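Local coordinates for Endonuclease/exonuclease/phosphatase (Leptotrichia buccalis C-1013-b, PDB 3TEB), which probably acts as a metal-dependent nuclease of the endonuclease/exonuclease/phosphatase family, cleaving phosphodiester bonds, at residues 34-48 against 88-101. Residues are numbered along the deposited sequence; the frame is centred on the assembly and turned at random.
Sequences QYDVIAMQEVNQLMN and FGKYNEGVAVITRH. With MG (magnesium ion), chain C.
Val43 and Gly94 face each other at a G1 beta bulge between antiparallel strands 37-46 and 91-99, neighbours in one sheet of the DNase I-like fold, and the bulge lies beside the magnesium site. Hydrogen-bonded pairs run from Ile38 with Ile98 through Met40 with Ala96; then Glu42 and Val43 both oppose Gly94, and the register slips by one. Glu42 N, badly angled for Gly94 O, instead donates to a water that passes a hydrogen bond on to that carbonyl. The CB of Glu42 points away from strand 91-99, and its OE2 binds the magnesium ion at 1.8 Å while also pairing with Asn10; Asp256, another magnesium ligand of this protein, lies nearby. On the side of the sheet facing helix 61-69, selenomethionine Met40 bends at its last torsion (chi3 -67°) and lays CE against Ile98 CG1, near Ala96 CB. Beyond the bulge, Gln45 NE2 reaches Asn92 OD1 only weakly; its amide is held chiefly by Arg57, Asn60 and Asp55. At the far end, Asp36 gathers three residues. Asp36 O accepts from Thr99 OG1 (3.0 Å) and Arg100 N, while Arg100 NH1 meets Gln34 O at 2.7 Å, in the guanidinium plane. Asp36 OD1 sits over one face of that group, 3.4 Å from Arg100 NH1, a salt bridge of charge alone. A leucine in place of Arg100 would probably leave Gln34 O without this donor and take one positive charge from beside the Asp36 carboxylate. The carboxylate and the His101 ring are nearly coplanar (17°), and His101 NE2 donates to the anti lone pair of Asp36 OD1 at 2.7 Å.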
loop_
_atom_site.group_PDB
_atom_site.type_symbol
_atom_site.label_atom_id
_atom_site.label_comp_id
_atom_site.label_asym_id
_atom_site.label_seq_id
_atom_site.Cartn_x
_atom_site.Cartn_y
_atom_site.Cartn_z
ATOM N N GLN A 34 8.045 6.247 -13.179
ATOM C CA GLN A 34 6.842 6.015 -13.976
ATOM C C GLN A 34 6.095 4.769 -13.537
ATOM O O GLN A 34 5.591 4.038 -14.368
ATOM C CB GLN A 34 7.188 5.931 -15.473
ATOM C CG GLN A 34 7.537 7.267 -16.100
ATOM C CD GLN A 34 6.354 8.214 -16.112
ATOM O OE1 GLN A 34 5.270 7.866 -16.587
ATOM N NE2 GLN A 34 6.550 9.413 -15.578
ATOM N N TYR A 35 6.015 4.536 -12.234
ATOM C CA TYR A 35 5.349 3.345 -11.716
ATOM C C TYR A 35 3.963 3.132 -12.328
ATOM O O TYR A 35 3.230 4.088 -12.582
ATOM C CB TYR A 35 5.228 3.415 -10.194
ATOM C CG TYR A 35 6.545 3.414 -9.455
ATOM C CD1 TYR A 35 7.347 2.271 -9.419
ATOM C CD2 TYR A 35 6.983 4.548 -8.775
ATOM C CE1 TYR A 35 8.558 2.263 -8.736
ATOM C CE2 TYR A 35 8.183 4.550 -8.084
ATOM C CZ TYR A 35 8.967 3.405 -8.071
ATOM O OH TYR A 35 10.166 3.399 -7.394
ATOM N N ASP A 36 3.613 1.875 -12.564
ATOM C CA ASP A 36 2.298 1.548 -13.077
ATOM C C ASP A 36 1.258 1.673 -11.985
ATOM O O ASP A 36 0.145 2.147 -12.229
ATOM C CB ASP A 36 2.266 0.132 -13.637
ATOM C CG ASP A 36 3.158 -0.034 -14.849
ATOM O OD1 ASP A 36 2.618 -0.051 -15.979
ATOM O OD2 ASP A 36 4.395 -0.139 -14.676
ATOM N N VAL A 37 1.613 1.238 -10.781
ATOM C CA VAL A 37 0.666 1.241 -9.667
ATOM C C VAL A 37 1.357 1.634 -8.361
ATOM O O VAL A 37 2.365 1.038 -7.993
ATOM C CB VAL A 37 -0.006 -0.148 -9.506
ATOM C CG1 VAL A 37 -0.829 -0.213 -8.224
ATOM C CG2 VAL A 37 -0.858 -0.489 -10.724
ATOM N N ILE A 38 0.819 2.634 -7.669
ATOM C CA ILE A 38 1.314 2.992 -6.344
ATOM C C ILE A 38 0.268 2.662 -5.290
ATOM O O ILE A 38 -0.879 3.117 -5.382
ATOM C CB ILE A 38 1.667 4.474 -6.248
ATOM C CG1 ILE A 38 2.811 4.830 -7.203
ATOM C CG2 ILE A 38 2.069 4.824 -4.822
ATOM C CD1 ILE A 38 2.362 5.454 -8.500
ATOM N N ALA A 39 0.649 1.856 -4.301
ATOM C CA ALA A 39 -0.256 1.533 -3.201
ATOM C C ALA A 39 0.192 2.296 -1.955
ATOM O O ALA A 39 1.363 2.284 -1.606
ATOM C CB ALA A 39 -0.294 0.031 -2.950
HETATM N N MSE A 40 -0.735 2.983 -1.298
HETATM C CA MSE A 40 -0.405 3.823 -0.149
HETATM C C MSE A 40 -1.301 3.541 1.043
HETATM O O MSE A 40 -2.522 3.339 0.884
HETATM C CB MSE A 40 -0.520 5.284 -0.527
HETATM C CG MSE A 40 0.610 5.754 -1.389
HETATM SE SE MSE A 40 0.354 7.616 -1.866
HETATM C CE MSE A 40 -1.223 7.385 -2.992
ATOM N N GLN A 41 -0.688 3.522 2.226
ATOM C CA GLN A 41 -1.410 3.362 3.479
ATOM C C GLN A 41 -1.165 4.559 4.393
ATOM O O GLN A 41 -0.240 5.357 4.175
ATOM C CB GLN A 41 -1.006 2.070 4.184
ATOM C CG GLN A 41 -1.089 0.823 3.321
ATOM C CD GLN A 41 0.091 0.693 2.370
ATOM O OE1 GLN A 41 1.237 0.975 2.745
ATOM N NE2 GLN A 41 -0.179 0.276 1.133
ATOM N N GLU A 42 -1.985 4.659 5.438
ATOM C CA GLU A 42 -1.953 5.798 6.365
ATOM C C GLU A 42 -2.025 7.101 5.541
ATOM O O GLU A 42 -1.206 7.991 5.687
ATOM C CB GLU A 42 -0.743 5.753 7.353
ATOM C CG GLU A 42 -0.701 4.543 8.341
ATOM C CD GLU A 42 0.204 4.759 9.594
ATOM O OE1 GLU A 42 -0.092 5.648 10.432
ATOM O OE2 GLU A 42 1.205 4.023 9.781
ATOM N N VAL A 43 -2.998 7.176 4.644
ATOM C CA VAL A 43 -3.239 8.379 3.857
ATOM C C VAL A 43 -4.320 9.155 4.581
ATOM O O VAL A 43 -5.421 8.644 4.763
ATOM C CB VAL A 43 -3.715 8.037 2.428
ATOM C CG1 VAL A 43 -4.171 9.278 1.708
ATOM C CG2 VAL A 43 -2.606 7.368 1.647
ATOM N N ASN A 44 -4.011 10.382 4.996
ATOM C CA ASN A 44 -4.910 11.142 5.877
ATOM C C ASN A 44 -5.482 12.393 5.241
ATOM O O ASN A 44 -4.882 12.991 4.341
ATOM C CB ASN A 44 -4.206 11.535 7.188
ATOM C CG ASN A 44 -3.652 10.340 7.959
ATOM O OD1 ASN A 44 -4.356 9.365 8.207
ATOM N ND2 ASN A 44 -2.386 10.422 8.354
ATOM N N GLN A 45 -6.653 12.779 5.730
ATOM C CA GLN A 45 -7.240 14.082 5.434
ATOM C C GLN A 45 -7.949 14.626 6.676
ATOM O O GLN A 45 -8.378 13.869 7.553
ATOM C CB GLN A 45 -8.219 13.980 4.271
ATOM C CG GLN A 45 -9.515 13.225 4.593
ATOM C CD GLN A 45 -10.417 13.038 3.384
ATOM O OE1 GLN A 45 -10.030 13.323 2.244
ATOM N NE2 GLN A 45 -11.628 12.562 3.629
ATOM N N LEU A 46 -8.069 15.943 6.750
ATOM C CA LEU A 46 -8.734 16.575 7.880
ATOM C C LEU A 46 -10.242 16.431 7.794
ATOM O O LEU A 46 -10.845 16.864 6.819
ATOM C CB LEU A 46 -8.379 18.050 7.927
ATOM C CG LEU A 46 -7.034 18.370 8.544
ATOM C CD1 LEU A 46 -6.545 19.723 8.042
ATOM C CD2 LEU A 46 -7.152 18.362 10.054
HETATM N N MSE A 47 -10.851 15.853 8.826
HETATM C CA MSE A 47 -12.297 15.662 8.849
HETATM C C MSE A 47 -13.057 16.945 8.582
HETATM O O MSE A 47 -14.190 16.918 8.092
HETATM C CB MSE A 47 -12.759 15.169 10.203
HETATM C CG MSE A 47 -12.116 13.916 10.701
HETATM SE SE MSE A 47 -12.960 13.546 12.399
HETATM C CE MSE A 47 -12.769 15.293 13.282
ATOM N N ASN A 48 -12.444 18.069 8.932
ATOM C CA ASN A 48 -13.157 19.328 8.877
ATOM C C ASN A 48 -13.010 20.133 7.592
ATOM O O ASN A 48 -13.775 21.065 7.385
ATOM C CB ASN A 48 -12.880 20.157 10.127
ATOM C CG ASN A 48 -13.739 19.739 11.298
ATOM O OD1 ASN A 48 -14.823 19.200 11.124
ATOM N ND2 ASN A 48 -13.265 19.997 12.499
ATOM N N PHE A 88 -5.408 9.648 13.809
ATOM C CA PHE A 88 -4.676 10.487 14.729
ATOM C C PHE A 88 -5.260 11.888 14.655
ATOM O O PHE A 88 -5.610 12.354 13.575
ATOM C CB PHE A 88 -3.193 10.500 14.341
ATOM C CG PHE A 88 -2.489 9.196 14.605
ATOM C CD1 PHE A 88 -1.978 8.909 15.874
ATOM C CD2 PHE A 88 -2.346 8.245 13.595
ATOM C CE1 PHE A 88 -1.326 7.690 16.130
ATOM C CE2 PHE A 88 -1.698 7.025 13.839
ATOM C CZ PHE A 88 -1.195 6.748 15.109
ATOM N N GLY A 89 -5.385 12.544 15.803
ATOM C CA GLY A 89 -5.875 13.918 15.865
ATOM C C GLY A 89 -7.288 14.034 15.347
ATOM O O GLY A 89 -8.197 13.370 15.838
ATOM N N LYS A 90 -7.464 14.877 14.343
ATOM C CA LYS A 90 -8.741 15.004 13.670
ATOM C C LYS A 90 -8.612 14.612 12.199
ATOM O O LYS A 90 -9.118 15.309 11.317
ATOM C CB LYS A 90 -9.278 16.432 13.807
ATOM C CG LYS A 90 -9.832 16.783 15.192
ATOM C CD LYS A 90 -10.536 18.131 15.166
ATOM C CE LYS A 90 -11.473 18.326 16.345
ATOM N NZ LYS A 90 -10.951 19.325 17.337
ATOM N N TYR A 91 -7.934 13.495 11.938
ATOM C CA TYR A 91 -7.805 12.978 10.579
ATOM C C TYR A 91 -8.729 11.788 10.274
ATOM O O TYR A 91 -9.082 11.006 11.163
ATOM C CB TYR A 91 -6.367 12.542 10.300
ATOM C CG TYR A 91 -5.363 13.648 10.290
ATOM C CD1 TYR A 91 -5.446 14.688 9.368
ATOM C CD2 TYR A 91 -4.305 13.647 11.182
ATOM C CE1 TYR A 91 -4.504 15.718 9.358
ATOM C CE2 TYR A 91 -3.365 14.661 11.182
ATOM C CZ TYR A 91 -3.466 15.697 10.270
ATOM O OH TYR A 91 -2.518 16.702 10.274
ATOM N N ASN A 92 -9.110 11.663 9.008
ATOM C CA ASN A 92 -9.615 10.409 8.494
ATOM C C ASN A 92 -8.410 9.625 7.999
ATOM O O ASN A 92 -7.569 10.158 7.264
ATOM C CB ASN A 92 -10.601 10.623 7.334
ATOM C CG ASN A 92 -11.873 11.385 7.742
ATOM O OD1 ASN A 92 -12.410 12.161 6.937
ATOM N ND2 ASN A 92 -12.366 11.160 8.970
ATOM N N GLU A 93 -8.310 8.371 8.414
ATOM C CA GLU A 93 -7.223 7.514 7.958
ATOM C C GLU A 93 -7.748 6.562 6.895
ATOM O O GLU A 93 -8.808 5.965 7.068
ATOM C CB GLU A 93 -6.622 6.733 9.132
ATOM C CG GLU A 93 -5.257 6.135 8.821
ATOM C CD GLU A 93 -4.528 5.573 10.053
ATOM O OE1 GLU A 93 -4.226 4.339 10.054
ATOM O OE2 GLU A 93 -4.248 6.355 11.007
ATOM N N GLY A 94 -7.022 6.421 5.799
ATOM C CA GLY A 94 -7.471 5.549 4.737
ATOM C C GLY A 94 -6.321 4.986 3.949
ATOM O O GLY A 94 -5.169 5.106 4.349
ATOM N N VAL A 95 -6.632 4.356 2.826
ATOM C CA VAL A 95 -5.606 3.824 1.951
ATOM C C VAL A 95 -5.901 4.352 0.582
ATOM O O VAL A 95 -7.015 4.807 0.331
ATOM C CB VAL A 95 -5.603 2.280 1.921
ATOM C CG1 VAL A 95 -5.037 1.718 3.217
ATOM C CG2 VAL A 95 -6.993 1.738 1.680
ATOM N N ALA A 96 -4.912 4.316 -0.303
ATOM C CA ALA A 96 -5.146 4.762 -1.665
ATOM C C ALA A 96 -4.365 3.948 -2.674
ATOM O O ALA A 96 -3.482 3.165 -2.312
ATOM C CB ALA A 96 -4.843 6.223 -1.807
ATOM N N VAL A 97 -4.724 4.107 -3.942
ATOM C CA VAL A 97 -3.965 3.547 -5.043
ATOM C C VAL A 97 -3.871 4.636 -6.090
ATOM O O VAL A 97 -4.868 5.276 -6.410
ATOM C CB VAL A 97 -4.689 2.342 -5.685
ATOM C CG1 VAL A 97 -3.908 1.838 -6.878
ATOM C CG2 VAL A 97 -4.901 1.214 -4.687
ATOM N N ILE A 98 -2.677 4.874 -6.606
ATOM C CA ILE A 98 -2.522 5.743 -7.771
ATOM C C ILE A 98 -2.170 4.870 -8.970
ATOM O O ILE A 98 -1.475 3.857 -8.819
ATOM C CB ILE A 98 -1.383 6.761 -7.595
ATOM C CG1 ILE A 98 -1.543 7.582 -6.304
ATOM C CG2 ILE A 98 -1.280 7.656 -8.816
ATOM C CD1 ILE A 98 -2.666 8.606 -6.312
ATOM N N THR A 99 -2.634 5.242 -10.159
ATOM C CA THR A 99 -2.288 4.447 -11.326
ATOM C C THR A 99 -2.151 5.231 -12.609
ATOM O O THR A 99 -2.856 6.210 -12.822
ATOM C CB THR A 99 -3.205 3.181 -11.497
ATOM O OG1 THR A 99 -2.766 2.429 -12.637
ATOM C CG2 THR A 99 -4.686 3.531 -11.625
ATOM N N ARG A 100 -1.217 4.768 -13.437
ATOM C CA ARG A 100 -0.973 5.236 -14.798
ATOM C C ARG A 100 -2.031 4.731 -15.772
ATOM O O ARG A 100 -2.231 5.324 -16.843
ATOM C CB ARG A 100 0.349 4.664 -15.275
ATOM C CG ARG A 100 1.449 5.623 -15.479
ATOM C CD ARG A 100 2.738 4.868 -15.738
ATOM N NE ARG A 100 2.691 4.119 -16.993
ATOM C CZ ARG A 100 3.509 3.120 -17.323
ATOM N NH1 ARG A 100 4.464 2.722 -16.496
ATOM N NH2 ARG A 100 3.361 2.499 -18.486
ATOM N N HIS A 101 -2.672 3.618 -15.406
ATOM C CA HIS A 101 -3.621 2.916 -16.260
ATOM C C HIS A 101 -5.059 3.221 -15.928
ATOM O O HIS A 101 -5.397 3.444 -14.777
ATOM C CB HIS A 101 -3.437 1.418 -16.100
ATOM C CG HIS A 101 -2.060 0.946 -16.430
ATOM N ND1 HIS A 101 -1.585 0.885 -17.722
ATOM C CD2 HIS A 101 -1.055 0.512 -15.636
ATOM C CE1 HIS A 101 -0.342 0.435 -17.709
ATOM N NE2 HIS A 101 0.004 0.205 -16.454
HETATM MG MG MG C . 2.318 4.352 11.140
HETATM O O HOH W 1 6.528 0.257 -15.708
HETATM O O HOH W 2 -3.945 3.076 6.431
HETATM O O HOH W 3 -4.484 9.350 11.132
#